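Local coordinates for haloacid dehalogenase domain protein hydrolase (Planctomyces limnophilus, PDB 4OVY), which is probably a hydrolase of the haloacid dehalogenase superfamily, possibly a phosphatase, that carries a bound calcium ion, at residues D44-C49 / Q141-L146; V263-Y268 / I292-D297. All coordinates share one frame; numbering follows the deposited sequence. Where two conformers were deposited one is given.

In the fold
Both contacts lie at the end of the central sheet where calcium is bound, and they follow one another along the chain, their centres about 12 Å apart. Contact 1 contains a metal ligand itself: D44 joins D42 and N234 round the calcium ion, and its loop leans on helix 141-152. Contact 2 is further out, about 18 Å from the centre of the chain, with the side chain of E265 about 11 Å from the ion. In one of its two conformers C49 places SG 3.4 Å from F266 CE1, so this touch is doubtful. H259 connects the contacts, bonded to G45 O in one and to the E265 carboxylate in the other.

Contact 1. Residues D44-C49 / Q141-L146; sequences DGTLWC and QPMLEL. With CA (calcium ion), chain J; EDO (1,2-ethanediol), chain H; EDO (1,2-ethanediol), chain F.
M143, a selenomethionine on helix 141-152, packs against T46 and L47 in the loop after strand 38-41, where a DxDxT sequence fits the nucleophile loop of the haloacid dehalogenase fold. Its CG points beside its own backbone N (chi1 -61°), and two further bends, at chi2 and chi3, turn the chain so that M143 CE lies 3.8 Å from L47 CD2. L47 crosses it at about a right angle. T46 O, buried here without a polar partner in the model, rests 3.4 Å from M143 CG. The T46 methyl CG2 meets M143 CE at 4.0 Å, while OG1 bonds to N234, a calcium ligand; the two branches thus serve the hydrophobic seam and the metal site. F41 and V232 on neighbouring strands also touch M143.

At the start of the helix, Q141, whose CB points away from the loop, turns its amide to E145, with NE2 3.1 Å from E145 OE2 in a nearly straight bond (175°) that meets the carboxylate on its anti side. A leucine in place of Q141 would probably leave that carboxylate oxygen with one partner fewer, S6 remaining. Back in the loop, D44 gives its backbone O to calcium at 2.5 Å, and its side chain is held from within the loop: W48 NE1, with the acceptor close to the indole plane, reaches the anti lone pair of D44 OD1 at 2.8 Å.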
loop_
_atom_site.group_PDB
_atom_site.type_symbol
_atom_site.label_atom_id
_atom_site.label_comp_id
_atom_site.label_asym_id
_atom_site.label_seq_id
_atom_site.Cartn_x
_atom_site.Cartn_y
_atom_site.Cartn_z
ATOM N N ASP A 44 12.423 13.919 0.646
ATOM C CA ASP A 44 13.495 14.792 1.149
ATOM C C ASP A 44 14.633 14.879 0.129
ATOM O O ASP A 44 15.197 13.866 -0.238
ATOM C CB ASP A 44 14.064 14.251 2.464
ATOM C CG ASP A 44 13.047 14.218 3.593
ATOM O OD1 ASP A 44 12.105 15.041 3.620
ATOM O OD2 ASP A 44 13.209 13.358 4.479
ATOM N N GLY A 45 14.952 16.085 -0.332
ATOM C CA GLY A 45 16.073 16.301 -1.241
ATOM C C GLY A 45 15.785 15.983 -2.698
ATOM O O GLY A 45 16.632 16.217 -3.561
ATOM N N THR A 46 14.599 15.438 -2.970
ATOM C CA THR A 46 14.200 15.057 -4.318
ATOM C C THR A 46 13.018 15.923 -4.778
ATOM O O THR A 46 13.054 16.476 -5.876
ATOM C CB THR A 46 13.855 13.560 -4.369
ATOM O OG1 THR A 46 15.052 12.795 -4.161
ATOM C CG2 THR A 46 13.246 13.171 -5.711
ATOM N N LEU A 47 11.986 16.026 -3.941
ATOM C CA LEU A 47 10.812 16.865 -4.209
ATOM C C LEU A 47 10.833 18.188 -3.440
ATOM O O LEU A 47 10.178 19.153 -3.843
ATOM C CB LEU A 47 9.530 16.108 -3.856
ATOM C CG LEU A 47 9.213 14.854 -4.676
ATOM C CD1 LEU A 47 7.916 14.206 -4.222
ATOM C CD2 LEU A 47 9.133 15.187 -6.163
ATOM N N TRP A 48 11.545 18.226 -2.315
ATOM C CA TRP A 48 11.632 19.432 -1.505
ATOM C C TRP A 48 12.933 19.493 -0.711
ATOM O O TRP A 48 13.700 18.534 -0.681
ATOM C CB TRP A 48 10.406 19.563 -0.592
ATOM C CG TRP A 48 10.358 18.665 0.613
ATOM C CD1 TRP A 48 11.077 17.521 0.833
ATOM C CD2 TRP A 48 9.505 18.824 1.755
ATOM N NE1 TRP A 48 10.734 16.976 2.044
ATOM C CE2 TRP A 48 9.769 17.751 2.626
ATOM C CE3 TRP A 48 8.540 19.768 2.121
ATOM C CZ2 TRP A 48 9.111 17.602 3.839
ATOM C CZ3 TRP A 48 7.890 19.616 3.333
ATOM C CH2 TRP A 48 8.181 18.547 4.178
ATOM N N CYS A 49 13.152 20.621 -0.057
ATOM C CA CYS A 49 14.412 20.913 0.604
ATOM C C CYS A 49 14.625 20.092 1.886
ATOM O O CYS A 49 13.693 19.903 2.660
ATOM C CB CYS A 49 14.436 22.402 0.922
ATOM S SG CYS A 49 16.000 22.992 1.557
ATOM N N GLN A 141 9.709 23.467 -7.957
ATOM C CA GLN A 141 8.780 23.755 -9.034
ATOM C C GLN A 141 9.018 22.859 -10.260
ATOM O O GLN A 141 8.055 22.366 -10.853
ATOM C CB GLN A 141 8.853 25.244 -9.407
ATOM C CG GLN A 141 8.069 25.639 -10.648
ATOM C CD GLN A 141 6.566 25.459 -10.498
ATOM O OE1 GLN A 141 6.004 25.617 -9.410
ATOM N NE2 GLN A 141 5.904 25.149 -11.600
ATOM N N PRO A 142 10.293 22.627 -10.637
ATOM C CA PRO A 142 10.517 21.709 -11.754
ATOM C C PRO A 142 10.012 20.286 -11.489
ATOM O O PRO A 142 9.579 19.604 -12.418
ATOM C CB PRO A 142 12.041 21.735 -11.933
ATOM C CG PRO A 142 12.455 23.053 -11.380
ATOM C CD PRO A 142 11.542 23.275 -10.213
HETATM N N MSE A 143 10.040 19.845 -10.237
HETATM C CA MSE A 143 9.540 18.512 -9.906
HETATM C C MSE A 143 8.031 18.502 -9.891
HETATM O O MSE A 143 7.422 17.503 -10.245
HETATM C CB MSE A 143 10.117 18.006 -8.578
HETATM C CG MSE A 143 11.642 17.903 -8.631
HETATM SE SE MSE A 143 12.260 16.565 -9.952
HETATM C CE MSE A 143 11.730 14.970 -8.930
ATOM N N LEU A 144 7.402 19.603 -9.491
ATOM C CA LEU A 144 5.943 19.707 -9.608
ATOM C C LEU A 144 5.508 19.573 -11.072
ATOM O O LEU A 144 4.517 18.910 -11.385
ATOM C CB LEU A 144 5.438 21.029 -9.048
ATOM C CG LEU A 144 5.689 21.335 -7.571
ATOM C CD1 LEU A 144 5.002 22.648 -7.219
ATOM C CD2 LEU A 144 5.210 20.201 -6.680
ATOM N N GLU A 145 6.256 20.211 -11.962
ATOM C CA GLU A 145 6.017 20.084 -13.399
ATOM C C GLU A 145 6.196 18.643 -13.876
ATOM O O GLU A 145 5.388 18.139 -14.654
ATOM C CB GLU A 145 6.935 21.020 -14.182
ATOM C CG GLU A 145 6.594 22.484 -13.974
ATOM C CD GLU A 145 7.643 23.430 -14.513
ATOM O OE1 GLU A 145 8.551 22.976 -15.254
ATOM O OE2 GLU A 145 7.550 24.637 -14.195
ATOM N N LEU A 146 7.247 17.984 -13.396
ATOM C CA LEU A 146 7.512 16.597 -13.772
ATOM C C LEU A 146 6.391 15.675 -13.312
ATOM O O LEU A 146 5.923 14.842 -14.079
ATOM C CB LEU A 146 8.864 16.134 -13.217
ATOM C CG LEU A 146 9.236 14.673 -13.477
ATOM C CD1 LEU A 146 9.222 14.345 -14.971
ATOM C CD2 LEU A 146 10.605 14.402 -12.886
HETATM CA CA CA J . 16.606 11.853 -0.078
HETATM C C1 EDO H . 14.568 10.925 5.816
HETATM O O1 EDO H . 14.541 11.167 4.400
HETATM C C2 EDO H . 15.670 9.930 6.159
HETATM O O2 EDO H . 15.693 8.870 5.195
HETATM C C1 EDO F . 1.966 22.042 -11.791
HETATM O O1 EDO F . 2.182 21.979 -13.202
HETATM C C2 EDO F . 2.986 22.985 -11.174
HETATM O O2 EDO F . 2.880 24.273 -11.793
HETATM O O HOH W 1 17.203 9.108 0.127
HETATM O O HOH W 2 17.710 12.328 1.629
#

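Contact 2. Residues V263-Y268 / I292-D297; sequences VREFAY and IDMQRD. With EDO (1,2-ethanediol), chain G.
A partly buried contact of side chains and backbone joins the turn leading into the short strand 267-268 to the place where strand 290-293 passes into helix 294-297. Its inner part is apolar on one side and acidic on the other: M294, a selenomethionine bent at its last torsion (chi3 52°), lays CE along E265, 3.9 Å from E265 CB and 3.7 Å from OE2. The E265 carboxylate is pinned by several donors. F266 N approaches E265 OE2 from above the carboxylate plane at 2.9 Å, H259 binds the same oxygen, and Y140 bonds to OE1.

In this haloacid dehalogenase fold, strand 253-260 separates strands 267-268 and 290-293, pairing antiparallel with the first and parallel with the second, and M294 lies on V257, H259 and T260 of that strand. Towards solvent, R264 brings its guanidinium to carbonyl oxygens of helix 294-297. R264 NH2 stands 3.1 Å from M294 O, which lies at the edge of the group, and bonds to W298 O; NE forms a salt bridge with D261. At the strand-to-helix junction, D293 is the N-cap: its OD1 accepts from R296 N at 3.3 Å and also bonds to T260, while D297 OD2 takes D293 N at 2.9 Å.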
loop_
_atom_site.group_PDB
_atom_site.type_symbol
_atom_site.label_atom_id
_atom_site.label_comp_id
_atom_site.label_asym_id
_atom_site.label_seq_id
_atom_site.Cartn_x
_atom_site.Cartn_y
_atom_site.Cartn_z
ATOM N N VAL A 263 23.547 29.108 -4.354
ATOM C CA VAL A 263 22.960 30.451 -4.431
ATOM C C VAL A 263 21.440 30.410 -4.296
ATOM O O VAL A 263 20.869 31.150 -3.497
ATOM C CB VAL A 263 23.360 31.147 -5.745
ATOM C CG1 VAL A 263 22.718 32.531 -5.853
ATOM C CG2 VAL A 263 24.878 31.246 -5.833
ATOM N N ARG A 264 20.784 29.548 -5.066
ATOM C CA ARG A 264 19.316 29.461 -5.045
ATOM C C ARG A 264 18.786 28.384 -4.083
ATOM O O ARG A 264 17.617 28.417 -3.687
ATOM C CB ARG A 264 18.791 29.224 -6.459
ATOM C CG ARG A 264 19.169 30.315 -7.451
ATOM C CD ARG A 264 18.571 30.088 -8.835
ATOM N NE ARG A 264 19.030 28.831 -9.419
ATOM C CZ ARG A 264 18.494 28.231 -10.484
ATOM N NH1 ARG A 264 17.463 28.761 -11.130
ATOM N NH2 ARG A 264 18.993 27.080 -10.906
ATOM N N GLU A 265 19.629 27.426 -3.706
ATOM C CA GLU A 265 19.197 26.351 -2.809
ATOM C C GLU A 265 20.373 26.001 -1.902
ATOM O O GLU A 265 20.866 26.884 -1.193
ATOM C CB GLU A 265 18.643 25.154 -3.615
ATOM C CG GLU A 265 17.639 24.269 -2.860
ATOM C CD GLU A 265 18.175 22.903 -2.431
ATOM O OE1 GLU A 265 17.464 22.197 -1.679
ATOM O OE2 GLU A 265 19.283 22.513 -2.854
ATOM N N PHE A 266 20.834 24.753 -1.921
ATOM C CA PHE A 266 22.004 24.345 -1.150
ATOM C C PHE A 266 22.899 23.501 -2.024
ATOM O O PHE A 266 22.410 22.778 -2.891
ATOM C CB PHE A 266 21.577 23.521 0.053
ATOM C CG PHE A 266 20.797 24.295 1.063
ATOM C CD1 PHE A 266 19.421 24.389 0.972
ATOM C CD2 PHE A 266 21.447 24.930 2.113
ATOM C CE1 PHE A 266 18.697 25.112 1.909
ATOM C CE2 PHE A 266 20.732 25.654 3.051
ATOM C CZ PHE A 266 19.354 25.743 2.948
ATOM N N ALA A 267 24.210 23.598 -1.802
ATOM C CA ALA A 267 25.165 22.774 -2.533
ATOM C C ALA A 267 25.748 21.761 -1.567
ATOM O O ALA A 267 26.326 22.134 -0.544
ATOM C CB ALA A 267 26.260 23.622 -3.151
ATOM N N TYR A 268 25.562 20.484 -1.875
ATOM C CA TYR A 268 26.082 19.400 -1.049
ATOM C C TYR A 268 26.045 18.077 -1.794
ATOM O O TYR A 268 25.208 17.881 -2.658
ATOM C CB TYR A 268 25.276 19.256 0.243
ATOM C CG TYR A 268 23.796 18.937 0.060
ATOM C CD1 TYR A 268 22.868 19.951 -0.113
ATOM C CD2 TYR A 268 23.334 17.618 0.093
ATOM C CE1 TYR A 268 21.520 19.671 -0.268
ATOM C CE2 TYR A 268 21.988 17.321 -0.062
ATOM C CZ TYR A 268 21.083 18.352 -0.233
ATOM O OH TYR A 268 19.754 18.071 -0.380
ATOM N N ILE A 292 20.603 15.165 -12.570
ATOM C CA ILE A 292 20.062 16.507 -12.715
ATOM C C ILE A 292 20.970 17.489 -11.969
ATOM O O ILE A 292 21.116 17.404 -10.744
ATOM C CB ILE A 292 18.639 16.580 -12.131
ATOM C CG1 ILE A 292 17.707 15.595 -12.839
ATOM C CG2 ILE A 292 18.085 17.995 -12.208
ATOM C CD1 ILE A 292 16.509 15.191 -12.005
ATOM N N ASP A 293 21.585 18.409 -12.713
ATOM C CA ASP A 293 22.407 19.485 -12.144
ATOM C C ASP A 293 21.486 20.666 -11.831
ATOM O O ASP A 293 21.093 21.400 -12.736
ATOM C CB ASP A 293 23.483 19.879 -13.165
ATOM C CG ASP A 293 24.455 20.937 -12.651
ATOM O OD1 ASP A 293 24.098 21.771 -11.801
ATOM O OD2 ASP A 293 25.600 20.942 -13.141
HETATM N N MSE A 294 21.142 20.851 -10.552
HETATM C CA MSE A 294 20.160 21.878 -10.169
HETATM C C MSE A 294 20.567 23.276 -10.619
HETATM O O MSE A 294 19.738 24.042 -11.124
HETATM C CB MSE A 294 19.902 21.846 -8.651
HETATM C CG MSE A 294 19.068 20.631 -8.234
HETATM SE SE MSE A 294 18.625 20.644 -6.310
HETATM C CE MSE A 294 17.902 22.464 -6.320
ATOM N N GLN A 295 21.841 23.614 -10.446
ATOM C CA GLN A 295 22.366 24.929 -10.815
ATOM C C GLN A 295 22.160 25.232 -12.296
ATOM O O GLN A 295 21.760 26.334 -12.654
ATOM C CB GLN A 295 23.863 25.010 -10.491
ATOM C CG GLN A 295 24.513 26.362 -10.786
ATOM C CD GLN A 295 26.027 26.328 -10.678
ATOM O OE1 GLN A 295 26.667 25.341 -11.032
ATOM N NE2 GLN A 295 26.610 27.417 -10.197
ATOM N N ARG A 296 22.425 24.250 -13.147
ATOM C CA ARG A 296 22.421 24.462 -14.593
ATOM C C ARG A 296 21.118 24.071 -15.285
ATOM O O ARG A 296 20.780 24.655 -16.317
ATOM C CB ARG A 296 23.586 23.708 -15.227
ATOM C CG ARG A 296 24.942 24.253 -14.809
ATOM C CD ARG A 296 26.074 23.642 -15.619
ATOM N NE ARG A 296 26.041 24.048 -17.025
ATOM C CZ ARG A 296 26.501 25.203 -17.509
ATOM N NH1 ARG A 296 26.421 25.445 -18.817
ATOM N NH2 ARG A 296 27.048 26.118 -16.711
ATOM N N ASP A 297 20.387 23.103 -14.727
ATOM C CA ASP A 297 19.275 22.463 -15.451
ATOM C C ASP A 297 17.895 23.035 -15.143
ATOM O O ASP A 297 16.950 22.767 -15.881
ATOM C CB ASP A 297 19.252 20.949 -15.191
ATOM C CG ASP A 297 20.521 20.241 -15.671
ATOM O OD1 ASP A 297 21.353 20.868 -16.369
ATOM O OD2 ASP A 297 20.682 19.048 -15.348
HETATM C C1 EDO G . 20.166 28.622 -14.326
HETATM O O1 EDO G . 20.574 27.629 -15.270
HETATM C C2 EDO G . 18.912 29.338 -14.819
HETATM O O2 EDO G . 18.431 28.736 -16.026
#